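Local structure of similar to N-acetyltransferase (Staphylococcus aureus subsp. aureus, 4MBU) at residues A15-Y20 with V64-A68; T27-Y33 with Y149-L155; Q80-H85 with Y115-G121; I107-K111 with E161-K165. The protein probably transfers an acetyl group from acetyl-coenzyme A to an amine of a substrate not yet identified, as other Gcn5-related N-acetyltransferases do. One frame throughout, in Å; residues are numbered along the deposited sequence.

Contact 1: residues A15-Y20 with V64-A68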
# COMPACT_ATOMS: atom_id res chain seq x y z
N ALA A 15 -0.61 -15.32 -31.10
CA ALA A 15 -1.47 -14.33 -30.45
C ALA A 15 -0.87 -13.98 -29.10
O ALA A 15 -0.66 -12.80 -28.78
CB ALA A 15 -2.88 -14.88 -30.28
N ILE A 16 -0.51 -15.01 -28.35
CA ILE A 16 0.06 -14.81 -27.02
C ILE A 16 1.29 -13.93 -27.16
O ILE A 16 1.41 -12.91 -26.46
CB ILE A 16 0.37 -16.16 -26.31
CG1 ILE A 16 -0.94 -16.77 -25.78
CG2 ILE A 16 1.37 -15.98 -25.17
CD1 ILE A 16 -0.83 -18.23 -25.34
N LEU A 17 2.14 -14.26 -28.13
CA LEU A 17 3.39 -13.51 -28.30
C LEU A 17 3.07 -12.03 -28.47
O LEU A 17 3.64 -11.18 -27.76
CB LEU A 17 4.19 -14.04 -29.49
CG LEU A 17 5.56 -13.38 -29.74
CD1 LEU A 17 6.48 -13.59 -28.58
CD2 LEU A 17 6.20 -13.91 -31.01
N ALA A 18 2.11 -11.72 -29.33
CA ALA A 18 1.82 -10.33 -29.65
C ALA A 18 1.47 -9.61 -28.36
O ALA A 18 2.07 -8.57 -28.03
CB ALA A 18 0.69 -10.22 -30.66
N ILE A 19 0.56 -10.22 -27.60
CA ILE A 19 0.07 -9.60 -26.38
C ILE A 19 1.27 -9.29 -25.49
O ILE A 19 1.47 -8.15 -25.07
CB ILE A 19 -0.96 -10.51 -25.66
CG1 ILE A 19 -2.19 -10.74 -26.54
CG2 ILE A 19 -1.38 -9.90 -24.34
CD1 ILE A 19 -3.23 -11.68 -25.89
N TYR A 20 2.12 -10.31 -25.29
CA TYR A 20 3.26 -10.19 -24.39
C TYR A 20 4.15 -9.08 -24.88
O TYR A 20 4.53 -8.20 -24.11
CB TYR A 20 4.03 -11.51 -24.34
CG TYR A 20 5.09 -11.61 -23.25
CD1 TYR A 20 4.73 -11.73 -21.91
CD2 TYR A 20 6.44 -11.66 -23.57
CE1 TYR A 20 5.70 -11.86 -20.92
CE2 TYR A 20 7.41 -11.79 -22.60
CZ TYR A 20 7.04 -11.89 -21.28
OH TYR A 20 8.01 -12.03 -20.32
N VAL A 64 -7.84 -14.88 -29.47
CA VAL A 64 -7.24 -14.90 -28.14
C VAL A 64 -7.02 -13.47 -27.63
O VAL A 64 -6.15 -12.74 -28.14
CB VAL A 64 -5.90 -15.67 -28.14
CG1 VAL A 64 -5.15 -15.48 -26.81
CG2 VAL A 64 -6.13 -17.16 -28.43
N LEU A 65 -7.80 -13.07 -26.63
CA LEU A 65 -7.74 -11.70 -26.12
C LEU A 65 -7.01 -11.63 -24.80
O LEU A 65 -6.75 -10.53 -24.28
CB LEU A 65 -9.15 -11.11 -25.96
CG LEU A 65 -10.01 -11.10 -27.23
CD1 LEU A 65 -11.36 -10.42 -26.98
CD2 LEU A 65 -9.29 -10.44 -28.40
N GLY A 66 -6.69 -12.78 -24.21
CA GLY A 66 -5.89 -12.72 -23.00
C GLY A 66 -5.28 -14.06 -22.64
O GLY A 66 -5.76 -15.09 -23.12
N PHE A 67 -4.24 -14.05 -21.82
CA PHE A 67 -3.68 -15.31 -21.32
C PHE A 67 -3.15 -15.16 -19.90
O PHE A 67 -2.98 -14.05 -19.41
CB PHE A 67 -2.62 -15.89 -22.27
CG PHE A 67 -1.27 -15.26 -22.15
CD1 PHE A 67 -0.96 -14.09 -22.84
CD2 PHE A 67 -0.27 -15.87 -21.39
CE1 PHE A 67 0.31 -13.51 -22.74
CE2 PHE A 67 1.00 -15.31 -21.29
CZ PHE A 67 1.29 -14.13 -21.96
N ALA A 68 -2.93 -16.30 -19.23
CA ALA A 68 -2.56 -16.31 -17.82
C ALA A 68 -1.89 -17.61 -17.44
O ALA A 68 -2.23 -18.67 -17.95
CB ALA A 68 -3.77 -16.08 -16.94
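I19 brings its terminal methyl down on bare backbone, where strand 64-68 carries a classic beta bulge. L65 and G66 both face F58 on the neighbouring strand, and I19 CD1 settles against the peptides there, 3.8 Å from V64 O, 3.9 Å from L65 C and 4.0 Å from G66 N.

The second meeting is between I16 and F67, whose side chains cross at about a right angle. I16 holds its CG2 branch anti to the backbone N, and that methyl sits over the middle of the F67 ring: CG2 is 3.6 Å from the centroid of the F67 ring and only 12° off the normal, a clear CH-pi contact. F67 can offer its face because its CG stands between the backbone N and the carbonyl carbon (chi1 80°), which swings the ring up to the helix. I19 CG2 and Y20 CD1 come to the edge of the same ring, with Y20 CD1 4.2 Å from F67 CZ. Y88 also meets the F67 ring and packs edge-to-face with Y20.

At the start of the pairing A15 CB lies 3.8 Å from V64 CB, and the CA atoms of A15 and V64 are 6.2 Å apart. The two axes run 78° apart and come within 8.7 Å of each other. Held by apolar contacts alone, with V57 of strand 55-60 touching both I16 and F67, this is the packing of an early helix across the mixed beta sheet of the GNAT fold.

Contact 2: residues T27-Y33 with Y149-L155; sequences TTAVYTY and YKFDYWL
K150 reaches from the tip of a beta hairpin, the type I' turn K150-Y153 between strands 139-150 and 153-163 of the GNAT sheet, into the loop 27-33 that follows helix 13-26.

Hydrogen bonds come first. The lysine chain is fully extended and delivers NZ into a ring of backbone carbonyls: it donates to T27 O at 2.8 Å, V30 O at 2.9 Å and T32 O at 2.9 Å, each approached nearly head-on to the carbonyl. I24 O of the helix is a further partner, so the ammonium group is fixed by several main-chain oxygens, whose dipoles probably favour its positive charge. Y33 OH donates to Y149 O, but the very short 2.5 Å makes the exact length doubtful. In an ST turn T27 OG1 accepts from A29 N; it is also hydrogen-bonded to A23 O of the preceding helix.

The apolar contacts come mainly from L155. L155 CD1 sits over one face of the Y31 ring, off toward the rim, 3.9 Å from the ring centroid, while Y31 OH is bonded to D123. The other branch, L155 CD2, meets T28 CG2 at 3.9 Å. Y79 of the second subunit meets the Y31 ring as well.

Beyond the lysine, the Y33 ring slides past the K150 chain in the opposite direction, CE1 3.9 Å from K150 CG.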
# COMPACT_ATOMS: atom_id res chain seq x y z
N THR A 27 4.55 -0.93 -21.57
CA THR A 27 4.18 -0.89 -20.15
C THR A 27 5.28 -1.46 -19.27
O THR A 27 6.26 -2.02 -19.75
CB THR A 27 2.88 -1.68 -19.86
OG1 THR A 27 3.18 -3.08 -19.83
CG2 THR A 27 1.81 -1.42 -20.93
N THR A 28 5.07 -1.32 -17.97
CA THR A 28 5.95 -1.88 -16.96
C THR A 28 5.40 -3.21 -16.44
O THR A 28 5.79 -3.67 -15.38
CB THR A 28 6.07 -0.93 -15.78
OG1 THR A 28 4.76 -0.70 -15.26
CG2 THR A 28 6.67 0.39 -16.22
N ALA A 29 4.47 -3.79 -17.19
CA ALA A 29 3.87 -5.06 -16.79
C ALA A 29 4.87 -6.22 -16.92
O ALA A 29 4.72 -7.26 -16.27
CB ALA A 29 2.62 -5.34 -17.62
N VAL A 30 5.88 -6.03 -17.76
CA VAL A 30 6.98 -6.98 -17.92
C VAL A 30 8.28 -6.22 -17.74
O VAL A 30 8.56 -5.28 -18.49
CB VAL A 30 6.97 -7.62 -19.32
CG1 VAL A 30 7.97 -8.77 -19.39
CG2 VAL A 30 5.59 -8.13 -19.69
N TYR A 31 9.08 -6.61 -16.74
CA TYR A 31 10.37 -5.96 -16.51
C TYR A 31 11.41 -6.45 -17.54
O TYR A 31 12.48 -6.95 -17.20
CB TYR A 31 10.88 -6.18 -15.07
CG TYR A 31 10.21 -5.34 -13.98
CD1 TYR A 31 8.94 -4.80 -14.16
CD2 TYR A 31 10.86 -5.06 -12.78
CE1 TYR A 31 8.33 -4.03 -13.17
CE2 TYR A 31 10.25 -4.30 -11.77
CZ TYR A 31 8.99 -3.79 -11.98
OH TYR A 31 8.36 -3.03 -11.01
N THR A 32 11.07 -6.29 -18.82
CA THR A 32 11.92 -6.73 -19.93
C THR A 32 12.01 -5.56 -20.90
O THR A 32 11.11 -4.72 -20.96
CB THR A 32 11.31 -7.96 -20.62
OG1 THR A 32 11.25 -9.05 -19.70
CG2 THR A 32 12.14 -8.40 -21.84
N TYR A 33 13.11 -5.47 -21.65
CA TYR A 33 13.26 -4.37 -22.59
C TYR A 33 12.96 -4.78 -24.03
O TYR A 33 12.27 -4.06 -24.75
CB TYR A 33 14.67 -3.77 -22.50
CG TYR A 33 15.06 -3.30 -21.11
CD1 TYR A 33 14.44 -2.20 -20.53
CD2 TYR A 33 16.07 -3.94 -20.40
CE1 TYR A 33 14.82 -1.76 -19.25
CE2 TYR A 33 16.45 -3.51 -19.14
CZ TYR A 33 15.82 -2.42 -18.57
OH TYR A 33 16.21 -1.98 -17.31
N TYR A 149 14.13 -0.79 -13.35
CA TYR A 149 14.44 0.44 -14.08
C TYR A 149 13.96 0.30 -15.53
O TYR A 149 14.43 -0.58 -16.27
CB TYR A 149 15.95 0.75 -14.03
CG TYR A 149 16.35 2.10 -14.63
CD1 TYR A 149 16.12 3.29 -13.94
CD2 TYR A 149 16.98 2.19 -15.87
CE1 TYR A 149 16.49 4.52 -14.47
CE2 TYR A 149 17.36 3.42 -16.41
CZ TYR A 149 17.11 4.58 -15.70
OH TYR A 149 17.47 5.81 -16.21
N LYS A 150 13.03 1.15 -15.94
CA LYS A 150 12.52 1.09 -17.31
C LYS A 150 11.95 2.44 -17.70
O LYS A 150 11.46 3.19 -16.84
CB LYS A 150 11.44 0.01 -17.42
CG LYS A 150 11.15 -0.46 -18.85
CD LYS A 150 10.07 -1.55 -18.87
CE LYS A 150 9.74 -1.99 -20.30
NZ LYS A 150 8.75 -3.10 -20.36
N PHE A 151 12.05 2.77 -18.98
CA PHE A 151 11.56 4.06 -19.49
C PHE A 151 12.20 5.21 -18.70
O PHE A 151 11.55 6.21 -18.43
CB PHE A 151 10.03 4.14 -19.37
CG PHE A 151 9.30 3.07 -20.16
CD1 PHE A 151 9.74 2.67 -21.41
CD2 PHE A 151 8.15 2.48 -19.64
CE1 PHE A 151 9.05 1.70 -22.13
CE2 PHE A 151 7.46 1.51 -20.35
CZ PHE A 151 7.91 1.12 -21.60
N ASP A 152 13.46 5.03 -18.31
CA ASP A 152 14.25 6.07 -17.63
C ASP A 152 13.80 6.43 -16.22
O ASP A 152 14.27 7.42 -15.65
CB ASP A 152 14.29 7.35 -18.46
CG ASP A 152 14.81 7.11 -19.84
OD1 ASP A 152 15.74 6.29 -19.99
OD2 ASP A 152 14.28 7.73 -20.76
N TYR A 153 12.91 5.63 -15.64
CA TYR A 153 12.59 5.84 -14.24
C TYR A 153 12.67 4.57 -13.37
O TYR A 153 12.63 3.44 -13.88
CB TYR A 153 11.26 6.58 -14.07
CG TYR A 153 10.10 6.02 -14.84
CD1 TYR A 153 9.41 4.90 -14.38
CD2 TYR A 153 9.66 6.62 -16.01
CE1 TYR A 153 8.33 4.38 -15.07
CE2 TYR A 153 8.58 6.11 -16.72
CZ TYR A 153 7.92 4.99 -16.24
OH TYR A 153 6.84 4.47 -16.93
N TRP A 154 12.81 4.77 -12.07
CA TRP A 154 12.91 3.66 -11.14
C TRP A 154 11.53 3.08 -10.87
O TRP A 154 10.54 3.81 -10.87
CB TRP A 154 13.62 4.10 -9.86
CG TRP A 154 15.06 4.44 -10.13
CD1 TRP A 154 15.59 5.69 -10.30
CD2 TRP A 154 16.14 3.52 -10.31
NE1 TRP A 154 16.95 5.60 -10.56
CE2 TRP A 154 17.31 4.28 -10.57
CE3 TRP A 154 16.24 2.12 -10.28
CZ2 TRP A 154 18.56 3.69 -10.79
CZ3 TRP A 154 17.48 1.54 -10.49
CH2 TRP A 154 18.62 2.32 -10.75
N LEU A 155 11.46 1.77 -10.67
CA LEU A 155 10.20 1.04 -10.55
C LEU A 155 10.15 0.33 -9.20
O LEU A 155 11.16 -0.23 -8.73
CB LEU A 155 10.08 -0.03 -11.65
CG LEU A 155 10.33 0.35 -13.11
CD1 LEU A 155 10.22 -0.90 -14.00
CD2 LEU A 155 9.32 1.40 -13.55

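Contact 3: residues Q80-H85 with Y115-G121; sequences QYTIEH and YRTLVAG. With CD (cadmium ion), chain G.
I83 and Y115 form the dense side of this strand pair. I83 CG2 lies over one face of the Y115 ring, 3.7 Å from its centroid and 15° off the normal, and the side chains cross at about a right angle. I83 holds CG1 between its backbone N and carbonyl carbon (chi1 39°), which turns CD1 toward L118 CD1, 3.7 Å away. L118 CD1 in turn reaches H85, 3.4 Å from ND1, and A120 CB lies 3.5 Å from H85 CE1; H133 bonds the other ring nitrogen. A110 and I107 of helix 98-112 lie on this layer.

That helix connects the two strands, so the pair closes a beta-alpha-beta crossover of the GNAT fold. The parallel ladder runs through I83 N to T117 O, V119 N to I83 O and H85 N to V119 O; before it, Y81 O takes two donors, R116 N in the carbonyl plane on a lone pair and T117 N tilted 23° from that plane.

Past H85 the direct rungs give way to a water, which donates to H85 O and to E84 OE2 (2.6 Å) and accepts from G121 N (2.8 Å). A cadmium ion binds this water and G121 O, each at 2.5 Å. Such an opening is consistent with the splay of these two strands in GNAT enzymes. E84 also pairs with R74 of the second subunit; at the far end Q80 is largely exposed, though it packs on Y33 of that subunit.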
# COMPACT_ATOMS: atom_id res chain seq x y z
N GLN A 80 7.80 -24.87 -2.28
CA GLN A 80 7.01 -25.71 -3.18
C GLN A 80 5.50 -25.47 -3.10
O GLN A 80 4.79 -25.70 -4.07
CB GLN A 80 7.32 -27.19 -2.99
CG GLN A 80 6.90 -27.75 -1.66
CD GLN A 80 7.36 -29.19 -1.47
OE1 GLN A 80 7.89 -29.56 -0.42
NE2 GLN A 80 7.14 -30.01 -2.50
N TYR A 81 5.00 -25.01 -1.96
CA TYR A 81 3.56 -24.73 -1.91
C TYR A 81 3.20 -23.31 -2.33
O TYR A 81 2.03 -22.89 -2.25
CB TYR A 81 2.99 -25.08 -0.53
CG TYR A 81 3.23 -26.52 -0.16
CD1 TYR A 81 2.60 -27.54 -0.84
CD2 TYR A 81 4.11 -26.85 0.87
CE1 TYR A 81 2.82 -28.87 -0.50
CE2 TYR A 81 4.33 -28.16 1.21
CZ TYR A 81 3.69 -29.17 0.53
OH TYR A 81 3.91 -30.48 0.87
N THR A 82 4.19 -22.57 -2.82
CA THR A 82 3.98 -21.18 -3.24
C THR A 82 4.14 -21.08 -4.75
O THR A 82 5.12 -21.60 -5.31
CB THR A 82 5.02 -20.24 -2.60
OG1 THR A 82 4.92 -20.34 -1.17
CG2 THR A 82 4.80 -18.80 -3.02
N ILE A 83 3.18 -20.43 -5.40
CA ILE A 83 3.28 -20.16 -6.84
C ILE A 83 3.10 -18.67 -7.10
O ILE A 83 2.46 -17.97 -6.32
CB ILE A 83 2.20 -20.95 -7.63
CG1 ILE A 83 0.90 -20.96 -6.85
CG2 ILE A 83 2.67 -22.39 -7.92
CD1 ILE A 83 -0.29 -21.48 -7.64
N GLU A 84 3.67 -18.18 -8.19
CA GLU A 84 3.44 -16.81 -8.61
C GLU A 84 2.73 -16.85 -9.94
O GLU A 84 3.10 -17.64 -10.83
CB GLU A 84 4.75 -16.05 -8.75
CG GLU A 84 4.58 -14.66 -9.38
CD GLU A 84 5.86 -13.83 -9.36
OE1 GLU A 84 6.86 -14.30 -8.77
OE2 GLU A 84 5.86 -12.71 -9.93
N HIS A 85 1.71 -16.01 -10.09
CA HIS A 85 0.97 -15.99 -11.35
C HIS A 85 1.18 -14.71 -12.13
O HIS A 85 1.64 -13.70 -11.59
CB HIS A 85 -0.53 -16.17 -11.12
CG HIS A 85 -1.17 -15.00 -10.45
ND1 HIS A 85 -1.05 -14.76 -9.10
CD2 HIS A 85 -1.93 -13.99 -10.95
CE1 HIS A 85 -1.72 -13.66 -8.79
NE2 HIS A 85 -2.26 -13.18 -9.90
N TYR A 115 -1.81 -26.00 -3.76
CA TYR A 115 -0.87 -24.97 -3.34
C TYR A 115 -1.42 -24.24 -2.12
O TYR A 115 -2.62 -24.33 -1.82
CB TYR A 115 -0.55 -24.02 -4.49
CG TYR A 115 0.22 -24.70 -5.61
CD1 TYR A 115 1.57 -24.99 -5.46
CD2 TYR A 115 -0.41 -25.08 -6.80
CE1 TYR A 115 2.28 -25.62 -6.47
CE2 TYR A 115 0.30 -25.72 -7.82
CZ TYR A 115 1.64 -25.98 -7.64
OH TYR A 115 2.37 -26.61 -8.62
N ARG A 116 -0.56 -23.54 -1.39
CA ARG A 116 -0.97 -22.84 -0.18
C ARG A 116 -1.07 -21.34 -0.43
O ARG A 116 -1.97 -20.67 0.08
CB ARG A 116 0.03 -23.09 0.95
CG ARG A 116 -0.25 -22.26 2.23
CD ARG A 116 -1.61 -22.63 2.83
NE ARG A 116 -2.09 -21.71 3.85
CZ ARG A 116 -1.81 -21.81 5.15
NH1 ARG A 116 -1.03 -22.79 5.60
NH2 ARG A 116 -2.31 -20.93 6.02
N THR A 117 -0.12 -20.82 -1.21
CA THR A 117 0.07 -19.38 -1.31
C THR A 117 0.27 -18.95 -2.76
O THR A 117 1.16 -19.46 -3.46
CB THR A 117 1.28 -18.93 -0.46
OG1 THR A 117 1.04 -19.29 0.91
CG2 THR A 117 1.50 -17.42 -0.57
N LEU A 118 -0.58 -18.02 -3.20
CA LEU A 118 -0.49 -17.46 -4.56
C LEU A 118 0.02 -16.02 -4.49
O LEU A 118 -0.56 -15.18 -3.79
CB LEU A 118 -1.85 -17.55 -5.27
CG LEU A 118 -1.99 -17.05 -6.72
CD1 LEU A 118 -1.03 -17.81 -7.61
CD2 LEU A 118 -3.41 -17.24 -7.21
N VAL A 119 1.10 -15.74 -5.21
CA VAL A 119 1.77 -14.44 -5.17
C VAL A 119 1.69 -13.71 -6.52
O VAL A 119 1.84 -14.32 -7.60
CB VAL A 119 3.27 -14.58 -4.76
CG1 VAL A 119 3.92 -13.20 -4.67
CG2 VAL A 119 3.42 -15.31 -3.42
N ALA A 120 1.41 -12.42 -6.45
CA ALA A 120 1.43 -11.52 -7.60
C ALA A 120 2.51 -10.48 -7.38
O ALA A 120 2.54 -9.81 -6.34
CB ALA A 120 0.10 -10.82 -7.76
N GLY A 121 3.41 -10.36 -8.36
CA GLY A 121 4.31 -9.22 -8.40
C GLY A 121 3.67 -8.16 -9.27
O GLY A 121 3.56 -8.34 -10.47
CD CD G . 3.51 -9.97 -12.35
O HOH W 1 3.51 -11.88 -10.71

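Contact 4: residues I107-K111 with E161-K165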
# COMPACT_ATOMS: atom_id res chain seq x y z
N ILE A 107 -7.00 -19.20 -9.77
CA ILE A 107 -7.24 -19.54 -8.37
C ILE A 107 -7.86 -20.94 -8.25
O ILE A 107 -7.41 -21.74 -7.43
CB ILE A 107 -8.12 -18.50 -7.65
CG1 ILE A 107 -7.39 -17.16 -7.56
CG2 ILE A 107 -8.45 -18.96 -6.23
CD1 ILE A 107 -8.22 -16.08 -6.90
N VAL A 108 -8.88 -21.24 -9.06
CA VAL A 108 -9.46 -22.58 -8.97
C VAL A 108 -8.42 -23.67 -9.27
O VAL A 108 -8.37 -24.71 -8.60
CB VAL A 108 -10.78 -22.78 -9.81
CG1 VAL A 108 -11.75 -21.61 -9.63
CG2 VAL A 108 -10.48 -23.01 -11.28
N GLU A 109 -7.56 -23.42 -10.26
CA GLU A 109 -6.53 -24.41 -10.58
C GLU A 109 -5.51 -24.55 -9.44
O GLU A 109 -5.09 -25.66 -9.11
CB GLU A 109 -5.81 -24.02 -11.88
CG GLU A 109 -4.94 -25.12 -12.45
CD GLU A 109 -5.75 -26.23 -13.11
OE1 GLU A 109 -7.00 -26.15 -13.12
OE2 GLU A 109 -5.12 -27.20 -13.61
N ALA A 110 -5.14 -23.42 -8.84
CA ALA A 110 -4.18 -23.40 -7.73
C ALA A 110 -4.70 -24.18 -6.54
O ALA A 110 -3.94 -24.93 -5.90
CB ALA A 110 -3.89 -21.96 -7.32
N LYS A 111 -5.97 -23.98 -6.22
CA LYS A 111 -6.59 -24.73 -5.13
C LYS A 111 -6.65 -26.21 -5.46
O LYS A 111 -6.35 -27.05 -4.60
CB LYS A 111 -7.99 -24.20 -4.82
CG LYS A 111 -8.03 -22.79 -4.21
CD LYS A 111 -9.48 -22.39 -3.95
CE LYS A 111 -9.62 -20.96 -3.44
NZ LYS A 111 -9.46 -20.84 -1.96
N GLU A 161 -0.58 -11.18 -1.95
CA GLU A 161 -0.68 -12.61 -1.73
C GLU A 161 -2.06 -13.06 -1.30
O GLU A 161 -2.77 -12.36 -0.56
CB GLU A 161 0.40 -13.12 -0.75
CG GLU A 161 0.23 -12.72 0.70
CD GLU A 161 1.29 -13.35 1.60
OE1 GLU A 161 1.86 -12.61 2.43
OE2 GLU A 161 1.53 -14.57 1.49
N LEU A 162 -2.43 -14.23 -1.80
CA LEU A 162 -3.65 -14.91 -1.39
C LEU A 162 -3.32 -16.22 -0.70
O LEU A 162 -2.58 -17.06 -1.25
CB LEU A 162 -4.51 -15.20 -2.62
CG LEU A 162 -5.80 -16.00 -2.43
CD1 LEU A 162 -6.81 -15.21 -1.58
CD2 LEU A 162 -6.39 -16.34 -3.79
N ASP A 163 -3.86 -16.38 0.51
CA ASP A 163 -3.85 -17.66 1.21
C ASP A 163 -4.94 -18.54 0.62
O ASP A 163 -6.14 -18.26 0.79
CB ASP A 163 -4.12 -17.49 2.71
CG ASP A 163 -3.90 -18.78 3.50
OD1 ASP A 163 -3.76 -19.86 2.88
OD2 ASP A 163 -3.86 -18.73 4.75
N LEU A 164 -4.53 -19.60 -0.08
CA LEU A 164 -5.46 -20.50 -0.75
C LEU A 164 -6.19 -21.49 0.19
O LEU A 164 -7.10 -22.20 -0.25
CB LEU A 164 -4.72 -21.27 -1.84
CG LEU A 164 -4.02 -20.42 -2.89
CD1 LEU A 164 -3.16 -21.30 -3.76
CD2 LEU A 164 -5.05 -19.71 -3.73
N LYS A 165 -5.79 -21.52 1.47
CA LYS A 165 -6.38 -22.46 2.44
C LYS A 165 -7.73 -21.96 2.95
O LYS A 165 -7.88 -20.79 3.29
CB LYS A 165 -5.42 -22.69 3.62
CG LYS A 165 -5.94 -23.64 4.70
CD LYS A 165 -4.84 -24.05 5.70
CE LYS A 165 -5.33 -25.14 6.66
NZ LYS A 165 -4.21 -25.93 7.26
O HOH W 2 -8.60 -18.67 -0.10
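I107 and L162 approach at about a right angle, end methyl against end methyl: I107 CD1 is 3.6 Å from L162 CD2. The isoleucine chain is stretched out, with CG1 anti to its carbonyl carbon and CD1 extended beyond (chi2 178°), which carries the methyl from the flank of helix 98-112 over to the strand. I107 CG2 faces L164 CD2 more distantly, at 4.3 Å.

One turn along the helix, A110 points toward the segment that follows the strand, and L164 lays CD1 3.7 Å from A110 CB. The two branches of L164 are thus shared out, CD1 to the alanine and CD2 toward the isoleucine. Y115 packs on L164, and L118 and F136 on I107; both leucines pack between helix 98-112 and the sheet.

K111 is exposed. Its chain is straight until it bends at the last torsion (chi4 -85°), bringing NZ to L164 O at 3.2 Å. A water accepts from K111 NZ and donates to D163 O at 2.6 Å, a second link. D163 itself forms an Asx turn, OD1 taking K165 N, and D163 OD1 also forms a salt bridge with R116 NE, just before strand 117-123.

K111 NZ stands 42° out of the L164 carbonyl plane, away from its lone pairs; the bond is both long and poorly directed. Cohesion here probably comes mainly from the aliphatic branches, with the lysine and its water adding polar links at the exposed side.

Contacts 3 and 4 are neighbours, their centres 8 Å apart: besides the R116-D163 salt bridge, R116 O and L164 N (2.8 Å) probably make a hydrogen bond that carries the sheet from 115-121 into 161-165. Contact 1 lies across the chain's centre from both, its centre about 22 Å from that of contact 3. Contact 2 meets contact 1 through Y20 OH and V30 CG1, 3.4 Å apart. The cadmium ion at G121 in contact 3 also lies about 9 Å from the Y20 side chain and about 8 Å from that of Y31, near the strand opening that in GNAT enzymes generally receives acetyl-coenzyme A and probably does so here. Contacts 2, 3 and 4 touch the second subunit, contact 1 through Y20 alone.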